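Local coordinates for protein crustacyanin (PDB 1I4U) that binds the carotenoid astaxanthin and so contributes to the blue coloration of the lobster carapace, at residues W35-L40 / F132-S137. Residues are numbered along the deposited sequence; the frame is centred on the assembly and turned at random.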
# COMPACT_ATOMS: atom_id res chain seq x y z
N TRP A 35 16.97 1.91 14.79
CA TRP A 35 16.48 0.56 15.02
C TRP A 35 17.02 -0.40 13.95
O TRP A 35 16.94 -0.08 12.76
CB TRP A 35 14.97 0.52 14.92
CG TRP A 35 14.15 1.13 16.02
CD1 TRP A 35 13.54 2.34 15.96
CD2 TRP A 35 13.83 0.57 17.28
NE1 TRP A 35 12.86 2.58 17.13
CE2 TRP A 35 13.02 1.51 17.96
CE3 TRP A 35 14.17 -0.63 17.90
CZ2 TRP A 35 12.51 1.29 19.26
CZ3 TRP A 35 13.68 -0.87 19.16
CH2 TRP A 35 12.88 0.09 19.82
N TYR A 36 17.51 -1.53 14.34
CA TYR A 36 17.98 -2.55 13.43
C TYR A 36 16.90 -3.60 13.26
O TYR A 36 16.21 -3.98 14.19
CB TYR A 36 19.24 -3.23 14.00
CG TYR A 36 20.38 -2.24 14.22
CD1 TYR A 36 20.50 -1.55 15.41
CD2 TYR A 36 21.32 -1.98 13.23
CE1 TYR A 36 21.52 -0.65 15.62
CE2 TYR A 36 22.33 -1.07 13.43
CZ TYR A 36 22.44 -0.39 14.64
OH TYR A 36 23.44 0.50 14.84
N GLN A 37 16.73 -4.11 12.04
CA GLN A 37 15.74 -5.17 11.81
C GLN A 37 16.38 -6.49 12.19
O GLN A 37 17.25 -6.98 11.46
CB GLN A 37 15.33 -5.18 10.35
CG GLN A 37 14.27 -6.26 10.02
CD GLN A 37 14.04 -6.22 8.53
OE1 GLN A 37 13.30 -5.44 7.92
NE2 GLN A 37 14.68 -6.95 7.69
N PHE A 38 15.92 -7.07 13.30
CA PHE A 38 16.47 -8.33 13.78
C PHE A 38 15.97 -9.52 12.97
O PHE A 38 16.75 -10.43 12.68
CB PHE A 38 16.12 -8.50 15.25
CG PHE A 38 16.59 -9.79 15.86
CD1 PHE A 38 17.93 -9.99 16.16
CD2 PHE A 38 15.68 -10.80 16.08
CE1 PHE A 38 18.37 -11.18 16.68
CE2 PHE A 38 16.11 -11.98 16.64
CZ PHE A 38 17.45 -12.20 16.93
N ALA A 39 14.67 -9.51 12.67
CA ALA A 39 14.05 -10.63 11.94
C ALA A 39 12.74 -10.13 11.33
O ALA A 39 12.17 -9.14 11.80
CB ALA A 39 13.76 -11.85 12.80
N LEU A 40 12.28 -10.81 10.31
CA LEU A 40 11.01 -10.48 9.66
C LEU A 40 10.43 -11.74 9.01
O LEU A 40 11.17 -12.65 8.67
CB LEU A 40 11.13 -9.34 8.65
CG LEU A 40 11.62 -9.67 7.26
CD1 LEU A 40 11.49 -8.43 6.38
CD2 LEU A 40 13.06 -10.16 7.26
N PHE A 132 2.66 -9.12 7.69
CA PHE A 132 4.08 -8.81 7.62
C PHE A 132 4.49 -8.39 9.04
O PHE A 132 3.96 -7.41 9.54
CB PHE A 132 4.42 -7.72 6.58
CG PHE A 132 3.91 -8.16 5.21
CD1 PHE A 132 4.58 -9.11 4.49
CD2 PHE A 132 2.73 -7.68 4.70
CE1 PHE A 132 4.05 -9.58 3.28
CE2 PHE A 132 2.19 -8.10 3.49
CZ PHE A 132 2.86 -9.10 2.80
N SER A 133 5.41 -9.13 9.64
CA SER A 133 5.82 -8.93 10.99
C SER A 133 7.34 -8.72 11.03
O SER A 133 8.08 -9.21 10.19
CB SER A 133 5.42 -10.09 11.88
OG SER A 133 4.02 -10.29 11.89
N PHE A 134 7.74 -7.96 12.04
CA PHE A 134 9.13 -7.53 12.21
C PHE A 134 9.48 -7.51 13.68
O PHE A 134 8.67 -7.12 14.49
CB PHE A 134 9.37 -6.14 11.66
CG PHE A 134 8.84 -5.86 10.27
CD1 PHE A 134 7.50 -5.58 10.08
CD2 PHE A 134 9.67 -5.89 9.16
CE1 PHE A 134 7.02 -5.34 8.81
CE2 PHE A 134 9.18 -5.62 7.89
CZ PHE A 134 7.85 -5.37 7.72
N ILE A 135 10.73 -7.87 13.98
CA ILE A 135 11.33 -7.69 15.28
C ILE A 135 12.45 -6.68 15.09
O ILE A 135 13.36 -6.95 14.27
CB ILE A 135 11.82 -9.00 15.91
CG1 ILE A 135 10.65 -9.98 16.11
CG2 ILE A 135 12.55 -8.83 17.23
CD1 ILE A 135 11.09 -11.41 16.45
N PHE A 136 12.36 -5.57 15.78
CA PHE A 136 13.39 -4.53 15.78
C PHE A 136 14.18 -4.52 17.11
O PHE A 136 13.61 -4.85 18.16
CB PHE A 136 12.75 -3.17 15.63
CG PHE A 136 12.34 -2.64 14.29
CD1 PHE A 136 12.25 -3.45 13.15
CD2 PHE A 136 12.02 -1.28 14.15
CE1 PHE A 136 11.93 -2.93 11.91
CE2 PHE A 136 11.71 -0.74 12.90
CZ PHE A 136 11.65 -1.57 11.80
N SER A 137 15.45 -4.19 17.01
CA SER A 137 16.35 -4.10 18.14
C SER A 137 17.07 -2.76 18.13
O SER A 137 17.35 -2.20 17.09
CB SER A 137 17.36 -5.23 18.08
OG SER A 137 18.26 -5.15 19.20
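The side chains of Trp35 and Phe136 cross at roughly a right angle, their rings inclined by 37°, with Trp35 CB 3.5 Å from Phe136 CD2. The first torsion of Trp35 sets CG beside its own backbone N (chi1 -73°), which carries the six-membered ring over the neighbouring strand until CE3 comes within 3.7 Å of Phe136 CB and also meets the carbonyl of Ser137. Trp35 NE1 donates a hydrogen bond to Tyr31 O, and Arg138 makes a cation-pi contact with the same ring system.

Gln37, Leu40, Phe134 and Phe136 share one face of the sheet. There Leu40, its CG between backbone N and carbonyl carbon, brings CB and CD1 obliquely against CD2 and CE2 of Phe134, with Leu40 CB 3.8 Å from Phe134 CD2. The start of the Gln37 side chain lies beside Phe136, its cross-strand neighbour in a non-hydrogen-bonded pair.

The backbones run antiparallel. Tyr36 and Ser137 exchange two nearly straight bonds, Tyr36 N to Ser137 O at 2.8 Å and Ser137 N to Tyr36 O at 2.9 Å. The register then slips by one residue: Ile135 O accepts from both Phe38 N, at 2.7 Å but bent to 139° at the hydrogen, and Ala39 N, a longer bond of 3.3 Å. Ile135 N returns a straighter bond to Ala39 O. Phe38 and Ala39 thus both face Ile135, and the Phe38 side chain runs alongside that of Ile135, CD2 of Phe38 3.9 Å from CG2 of Ile135.

Phe164 packs on Ala39 and Ile135, while Leu118 and Tyr56 meet Phe136; a molecule of 2-methyl-2,4-pentanediol, probably from the crystallisation liquor, lies close to Phe136. This is a classic beta bulge in the pairing of strands 33-41 and 128-137, the first and eighth strands of the eight-stranded antiparallel lipocalin barrel, whose joining closes the barrel.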